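Local coordinates for probable UbiX-like flavin prenyltransferase (Escherichia coli, PDB 1SBZ), which probably transfers a prenyl group from dimethylallyl phosphate to reduced FMN, making the prenylated flavin cofactor of a phenolic acid decarboxylase, at residues E30-M35 and A58-N63; K116-P121 and D171-E176. All blocks are in the same frame, centred on the assembly; numbering follows the deposited sequence.

Both contacts reach the same parallel sheet of a Rossmann-like flavoprotein fold, at different strands. Interaction 1 pairs strand 30-35 with the edge strand 60-62. Interaction 2 packs strand 116-121, two places along the sheet from strand 2-7, against the turn that ends helix 158-170. Their centres are about 17 Å apart. Their nearest atoms are about 8 Å apart, so they do not touch. Along the chain interaction 1 closes before interaction 2 opens. In interaction 1 the side chain of Met-35, a selenomethionine, is about 8 Å from a bound FMN and about 6 Å from that of Ser-36, which lines the FMN pocket. Interaction 2 lies away from the FMN-binding residues.

Interaction 1. Residues E30-M35 and A58-N63; sequences ETHLVM and ADFSHN
The rings of His-32 and Phe-60 lie almost parallel, with planes 6° apart and centroids 4.6 Å apart. They are slid apart and barely overlap. CD1 of Phe-60 sits over one face of the imidazole, towards its rim, 3.4 Å from CE1 of His-32. His-62 comes to the same imidazole at its edge. NE2 of His-62 is hydrogen-bonded to ND1 of His-32 at 3.1 Å. At the other side of the ring, NE2 of His-32 gives a 2.6 Å hydrogen bond to OE2 of Glu-30, which accepts on its anti lone pair. The two bonds together limit rotation of the ring. Glu-30 is extended, with CG anti to the backbone N (chi1 177°), and this carries its carboxylate to CE1 of Phe-60. Phe-76 adds a steeply inclined ring beside His-32.

The side chains of His-32, Phe-60 and His-62 lie on one face of the parallel sheet, where edge strand 60-62 pairs with strand 30-35. N of Phe-60 donates to O of Thr-31. N of Leu-33 donates to O of Phe-60 at 2.9 Å, almost straight at 178°. N of His-62 donates to O of Leu-33.

Leu-33 points to the other face, and its CB meets CB of Ala-58, in the loop before the strand, at 3.7 Å. Asp-59 and Thr-31 are joined by two good hydrogen bonds. N of Thr-31 donates to OD2 of Asp-59 at 3.1 Å, and N of Asp-59 donates to OG1 of Thr-31 at 3.2 Å. A water joins the two side chains, while OD1 of Asp-59 forms a salt bridge with Arg-24.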
loop_
_atom_site.group_PDB
_atom_site.type_symbol
_atom_site.label_atom_id
_atom_site.label_comp_id
_atom_site.label_asym_id
_atom_site.label_seq_id
_atom_site.Cartn_x
_atom_site.Cartn_y
_atom_site.Cartn_z
ATOM N N GLU D 30 -6.780 -35.898 -21.582
ATOM C CA GLU D 30 -6.730 -36.758 -20.412
ATOM C C GLU D 30 -7.133 -35.943 -19.183
ATOM O O GLU D 30 -6.562 -34.884 -18.919
ATOM C CB GLU D 30 -5.318 -37.319 -20.255
ATOM C CG GLU D 30 -5.090 -38.182 -19.027
ATOM C CD GLU D 30 -3.655 -38.649 -18.937
ATOM O OE1 GLU D 30 -3.174 -39.272 -19.904
ATOM O OE2 GLU D 30 -2.999 -38.388 -17.905
ATOM N N THR D 31 -8.124 -36.431 -18.443
ATOM C CA THR D 31 -8.661 -35.678 -17.314
ATOM C C THR D 31 -8.294 -36.317 -15.988
ATOM O O THR D 31 -8.411 -37.530 -15.817
ATOM C CB THR D 31 -10.195 -35.499 -17.429
ATOM O OG1 THR D 31 -10.820 -36.778 -17.576
ATOM C CG2 THR D 31 -10.559 -34.778 -18.721
ATOM N N HIS D 32 -7.825 -35.490 -15.060
ATOM C CA HIS D 32 -7.550 -35.927 -13.703
ATOM C C HIS D 32 -8.499 -35.207 -12.753
ATOM O O HIS D 32 -8.391 -33.994 -12.544
ATOM C CB HIS D 32 -6.091 -35.664 -13.333
ATOM C CG HIS D 32 -5.107 -36.432 -14.160
ATOM N ND1 HIS D 32 -4.370 -37.484 -13.655
ATOM C CD2 HIS D 32 -4.739 -36.304 -15.457
ATOM C CE1 HIS D 32 -3.594 -37.970 -14.606
ATOM N NE2 HIS D 32 -3.798 -37.273 -15.710
ATOM N N LEU D 33 -9.440 -35.958 -12.194
ATOM C CA LEU D 33 -10.480 -35.394 -11.341
ATOM C C LEU D 33 -10.130 -35.504 -9.866
ATOM O O LEU D 33 -9.598 -36.520 -9.418
ATOM C CB LEU D 33 -11.826 -36.086 -11.616
ATOM C CG LEU D 33 -13.018 -35.840 -10.679
ATOM C CD1 LEU D 33 -13.457 -34.376 -10.708
ATOM C CD2 LEU D 33 -14.172 -36.750 -11.051
ATOM N N VAL D 34 -10.409 -34.438 -9.117
ATOM C CA VAL D 34 -10.366 -34.484 -7.656
ATOM C C VAL D 34 -11.663 -33.899 -7.109
ATOM O O VAL D 34 -11.911 -32.699 -7.242
ATOM C CB VAL D 34 -9.157 -33.711 -7.067
ATOM C CG1 VAL D 34 -8.957 -34.075 -5.608
ATOM C CG2 VAL D 34 -7.895 -34.002 -7.834
HETATM N N MSE D 35 -12.495 -34.750 -6.515
HETATM C CA MSE D 35 -13.732 -34.298 -5.875
HETATM C C MSE D 35 -13.509 -34.159 -4.372
HETATM O O MSE D 35 -13.055 -35.102 -3.724
HETATM C CB MSE D 35 -14.881 -35.284 -6.121
HETATM C CG MSE D 35 -15.347 -35.403 -7.553
HETATM SE SE MSE D 35 -16.674 -36.845 -7.758
HETATM C CE MSE D 35 -15.476 -38.363 -7.416
ATOM N N ALA D 58 -14.078 -39.427 -15.736
ATOM C CA ALA D 58 -12.680 -39.013 -15.837
ATOM C C ALA D 58 -11.767 -40.195 -16.134
ATOM O O ALA D 58 -12.102 -41.345 -15.838
ATOM C CB ALA D 58 -12.242 -38.309 -14.559
ATOM N N ASP D 59 -10.614 -39.901 -16.725
ATOM C CA ASP D 59 -9.608 -40.912 -17.005
ATOM C C ASP D 59 -8.937 -41.352 -15.718
ATOM O O ASP D 59 -8.641 -42.531 -15.541
ATOM C CB ASP D 59 -8.571 -40.372 -17.987
ATOM C CG ASP D 59 -9.153 -40.116 -19.359
ATOM O OD1 ASP D 59 -9.715 -41.059 -19.958
ATOM O OD2 ASP D 59 -9.094 -39.005 -19.925
ATOM N N PHE D 60 -8.689 -40.394 -14.828
ATOM C CA PHE D 60 -8.152 -40.673 -13.499
ATOM C C PHE D 60 -8.937 -39.888 -12.464
ATOM O O PHE D 60 -9.435 -38.801 -12.749
ATOM C CB PHE D 60 -6.677 -40.270 -13.406
ATOM C CG PHE D 60 -5.793 -40.945 -14.414
ATOM C CD1 PHE D 60 -5.650 -40.423 -15.699
ATOM C CD2 PHE D 60 -5.087 -42.097 -14.073
ATOM C CE1 PHE D 60 -4.827 -41.045 -16.628
ATOM C CE2 PHE D 60 -4.258 -42.725 -14.998
ATOM C CZ PHE D 60 -4.128 -42.199 -16.278
ATOM N N SER D 61 -9.037 -40.444 -11.263
ATOM C CA SER D 61 -9.689 -39.772 -10.153
ATOM C C SER D 61 -8.827 -39.974 -8.918
ATOM O O SER D 61 -8.452 -41.107 -8.590
ATOM C CB SER D 61 -11.097 -40.325 -9.948
ATOM O OG SER D 61 -11.741 -39.745 -8.823
ATOM N N HIS D 62 -8.500 -38.877 -8.243
ATOM C CA HIS D 62 -7.602 -38.928 -7.098
ATOM C C HIS D 62 -8.330 -38.571 -5.806
ATOM O O HIS D 62 -9.299 -37.810 -5.821
ATOM C CB HIS D 62 -6.417 -37.989 -7.321
ATOM C CG HIS D 62 -5.729 -38.184 -8.635
ATOM N ND1 HIS D 62 -4.643 -39.017 -8.790
ATOM C CD2 HIS D 62 -5.981 -37.663 -9.860
ATOM C CE1 HIS D 62 -4.252 -38.998 -10.051
ATOM N NE2 HIS D 62 -5.046 -38.183 -10.722
ATOM N N ASN D 63 -7.856 -39.124 -4.692
ATOM C CA ASN D 63 -8.414 -38.823 -3.372
ATOM C C ASN D 63 -8.005 -37.426 -2.890
ATOM O O ASN D 63 -6.820 -37.075 -2.955
ATOM C CB ASN D 63 -7.980 -39.894 -2.358
ATOM C CG ASN D 63 -8.775 -39.834 -1.063
ATOM O OD1 ASN D 63 -8.501 -39.014 -0.177
ATOM N ND2 ASN D 63 -9.765 -40.713 -0.945
HETATM O O HOH W 1 -11.905 -37.435 -20.220
HETATM O O HOH W 2 -11.663 -37.652 -6.609
#

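Interaction 2. Residues K116-P121 and D171-E176; sequences KLVLVP and DQFGLE
Val-118 lays its CG2 methyl against the ring of Phe-173, 3.6 Å from CE1. The two side chains run past each other in opposite directions, and the methyl meets the ring obliquely. The same CG2 is 3.8 Å from CB of Gln-172. One branch of the valine therefore touches both Gln-172 and Phe-173.

Lys-116 crosses the ring obliquely. Its CG is 4.0 Å from CZ of Phe-173, and its CB is equally far from CE2. The lysine starts with CG anti to the backbone N (chi1 175°) and then bends along its length. This brings its outer chain across Gln-172 at about a right angle, with CE 3.3 Å from OE1. NZ of Lys-116 stays 4.1 Å from OE1 of Gln-172 and is not hydrogen-bonded to it.

The contact joins the side chains of Lys-116 and Val-118 on strand 116-121 to the end of helix 158-170. That helix closes in a Schellman motif. Gly-174, with positive phi, is the C-prime residue, and its N donates to O of Asp-171. Ala-143 of the neighbouring strand also touches Lys-116, Val-118 and Gln-172. Gln-172 packs further on Pro-125 of a second subunit and Glu-113 of a third, so the turn also lies at a subunit junction.

The attraction here is mostly van der Waals: the lysine gives its inner methylenes, CB and CG, to the ring and its outer ones to Gln-172, and its amino group may add a weak electrostatic pull on the amide oxygen.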
loop_
_atom_site.group_PDB
_atom_site.type_symbol
_atom_site.label_atom_id
_atom_site.label_comp_id
_atom_site.label_asym_id
_atom_site.label_seq_id
_atom_site.Cartn_x
_atom_site.Cartn_y
_atom_site.Cartn_z
ATOM N N LYS D 116 -1.760 -23.051 -16.269
ATOM C CA LYS D 116 -2.983 -22.249 -16.226
ATOM C C LYS D 116 -3.948 -22.750 -15.156
ATOM O O LYS D 116 -4.298 -23.932 -15.137
ATOM C CB LYS D 116 -3.661 -22.210 -17.602
ATOM C CG LYS D 116 -5.002 -21.489 -17.595
ATOM C CD LYS D 116 -5.153 -20.576 -18.794
ATOM C CE LYS D 116 -5.986 -19.354 -18.429
ATOM N NZ LYS D 116 -5.532 -18.726 -17.135
ATOM N N LEU D 117 -4.362 -21.852 -14.264
ATOM C CA LEU D 117 -5.417 -22.152 -13.301
ATOM C C LEU D 117 -6.696 -21.373 -13.631
ATOM O O LEU D 117 -6.673 -20.143 -13.741
ATOM C CB LEU D 117 -4.944 -21.849 -11.870
ATOM C CG LEU D 117 -5.882 -22.207 -10.705
ATOM C CD1 LEU D 117 -6.223 -23.693 -10.703
ATOM C CD2 LEU D 117 -5.270 -21.812 -9.368
ATOM N N VAL D 118 -7.801 -22.100 -13.806
ATOM C CA VAL D 118 -9.096 -21.492 -14.108
ATOM C C VAL D 118 -10.072 -21.827 -12.987
ATOM O O VAL D 118 -10.364 -22.991 -12.736
ATOM C CB VAL D 118 -9.669 -21.970 -15.470
ATOM C CG1 VAL D 118 -11.060 -21.371 -15.729
ATOM C CG2 VAL D 118 -8.722 -21.627 -16.604
ATOM N N LEU D 119 -10.571 -20.802 -12.309
ATOM C CA LEU D 119 -11.518 -21.010 -11.214
ATOM C C LEU D 119 -12.916 -20.639 -11.655
ATOM O O LEU D 119 -13.101 -19.684 -12.409
ATOM C CB LEU D 119 -11.113 -20.152 -10.017
ATOM C CG LEU D 119 -10.210 -20.683 -8.900
ATOM C CD1 LEU D 119 -9.379 -21.922 -9.252
ATOM C CD2 LEU D 119 -9.340 -19.558 -8.315
ATOM N N VAL D 120 -13.907 -21.381 -11.171
ATOM C CA VAL D 120 -15.305 -21.081 -11.445
ATOM C C VAL D 120 -15.937 -20.759 -10.085
ATOM O O VAL D 120 -16.629 -21.592 -9.497
ATOM C CB VAL D 120 -16.014 -22.277 -12.185
ATOM C CG1 VAL D 120 -17.501 -22.007 -12.402
ATOM C CG2 VAL D 120 -15.323 -22.565 -13.529
ATOM N N PRO D 121 -15.669 -19.559 -9.563
ATOM C CA PRO D 121 -16.094 -19.219 -8.212
ATOM C C PRO D 121 -17.600 -19.033 -8.171
ATOM O O PRO D 121 -18.156 -18.371 -9.053
ATOM C CB PRO D 121 -15.382 -17.889 -7.957
ATOM C CG PRO D 121 -15.279 -17.270 -9.310
ATOM C CD PRO D 121 -14.986 -18.424 -10.223
ATOM N N ASP D 171 -13.190 -22.244 -23.419
ATOM C CA ASP D 171 -12.492 -21.204 -24.187
ATOM C C ASP D 171 -11.126 -20.857 -23.590
ATOM O O ASP D 171 -10.195 -20.516 -24.320
ATOM C CB ASP D 171 -13.338 -19.929 -24.272
ATOM C CG ASP D 171 -14.401 -19.992 -25.358
ATOM O OD1 ASP D 171 -14.375 -20.941 -26.175
ATOM O OD2 ASP D 171 -15.295 -19.124 -25.475
ATOM N N GLN D 172 -11.020 -20.958 -22.266
ATOM C CA GLN D 172 -9.777 -20.672 -21.545
ATOM C C GLN D 172 -8.627 -21.599 -21.934
ATOM O O GLN D 172 -7.456 -21.250 -21.768
ATOM C CB GLN D 172 -10.011 -20.723 -20.033
ATOM C CG GLN D 172 -10.830 -19.566 -19.504
ATOM C CD GLN D 172 -10.107 -18.245 -19.649
ATOM O OE1 GLN D 172 -8.900 -18.156 -19.385
ATOM N NE2 GLN D 172 -10.832 -17.214 -20.076
ATOM N N PHE D 173 -8.964 -22.775 -22.459
ATOM C CA PHE D 173 -7.956 -23.732 -22.913
ATOM C C PHE D 173 -7.991 -23.949 -24.428
ATOM O O PHE D 173 -7.518 -24.975 -24.926
ATOM C CB PHE D 173 -8.115 -25.064 -22.172
ATOM C CG PHE D 173 -7.724 -25.001 -20.722
ATOM C CD1 PHE D 173 -8.685 -24.794 -19.738
ATOM C CD2 PHE D 173 -6.396 -25.147 -20.339
ATOM C CE1 PHE D 173 -8.329 -24.731 -18.391
ATOM C CE2 PHE D 173 -6.029 -25.089 -18.989
ATOM C CZ PHE D 173 -7.000 -24.882 -18.016
ATOM N N GLY D 174 -8.552 -22.978 -25.149
ATOM C CA GLY D 174 -8.679 -23.040 -26.604
ATOM C C GLY D 174 -9.459 -24.247 -27.098
ATOM O O GLY D 174 -9.245 -24.714 -28.217
ATOM N N LEU D 175 -10.361 -24.750 -26.259
ATOM C CA LEU D 175 -11.180 -25.906 -26.603
ATOM C C LEU D 175 -12.546 -25.461 -27.110
ATOM O O LEU D 175 -13.104 -24.469 -26.631
ATOM C CB LEU D 175 -11.316 -26.847 -25.398
ATOM C CG LEU D 175 -10.027 -27.525 -24.916
ATOM C CD1 LEU D 175 -10.193 -28.093 -23.513
ATOM C CD2 LEU D 175 -9.577 -28.612 -25.882
ATOM N N GLU D 176 -13.067 -26.187 -28.096
ATOM C CA GLU D 176 -14.342 -25.849 -28.718
ATOM C C GLU D 176 -15.478 -26.755 -28.257
ATOM O O GLU D 176 -15.530 -27.933 -28.613
ATOM C CB GLU D 176 -14.239 -25.887 -30.247
ATOM C CG GLU D 176 -14.238 -24.518 -30.920
ATOM C CD GLU D 176 -12.865 -24.090 -31.413
ATOM O OE1 GLU D 176 -12.704 -23.928 -32.644
ATOM O OE2 GLU D 176 -11.947 -23.919 -30.580
#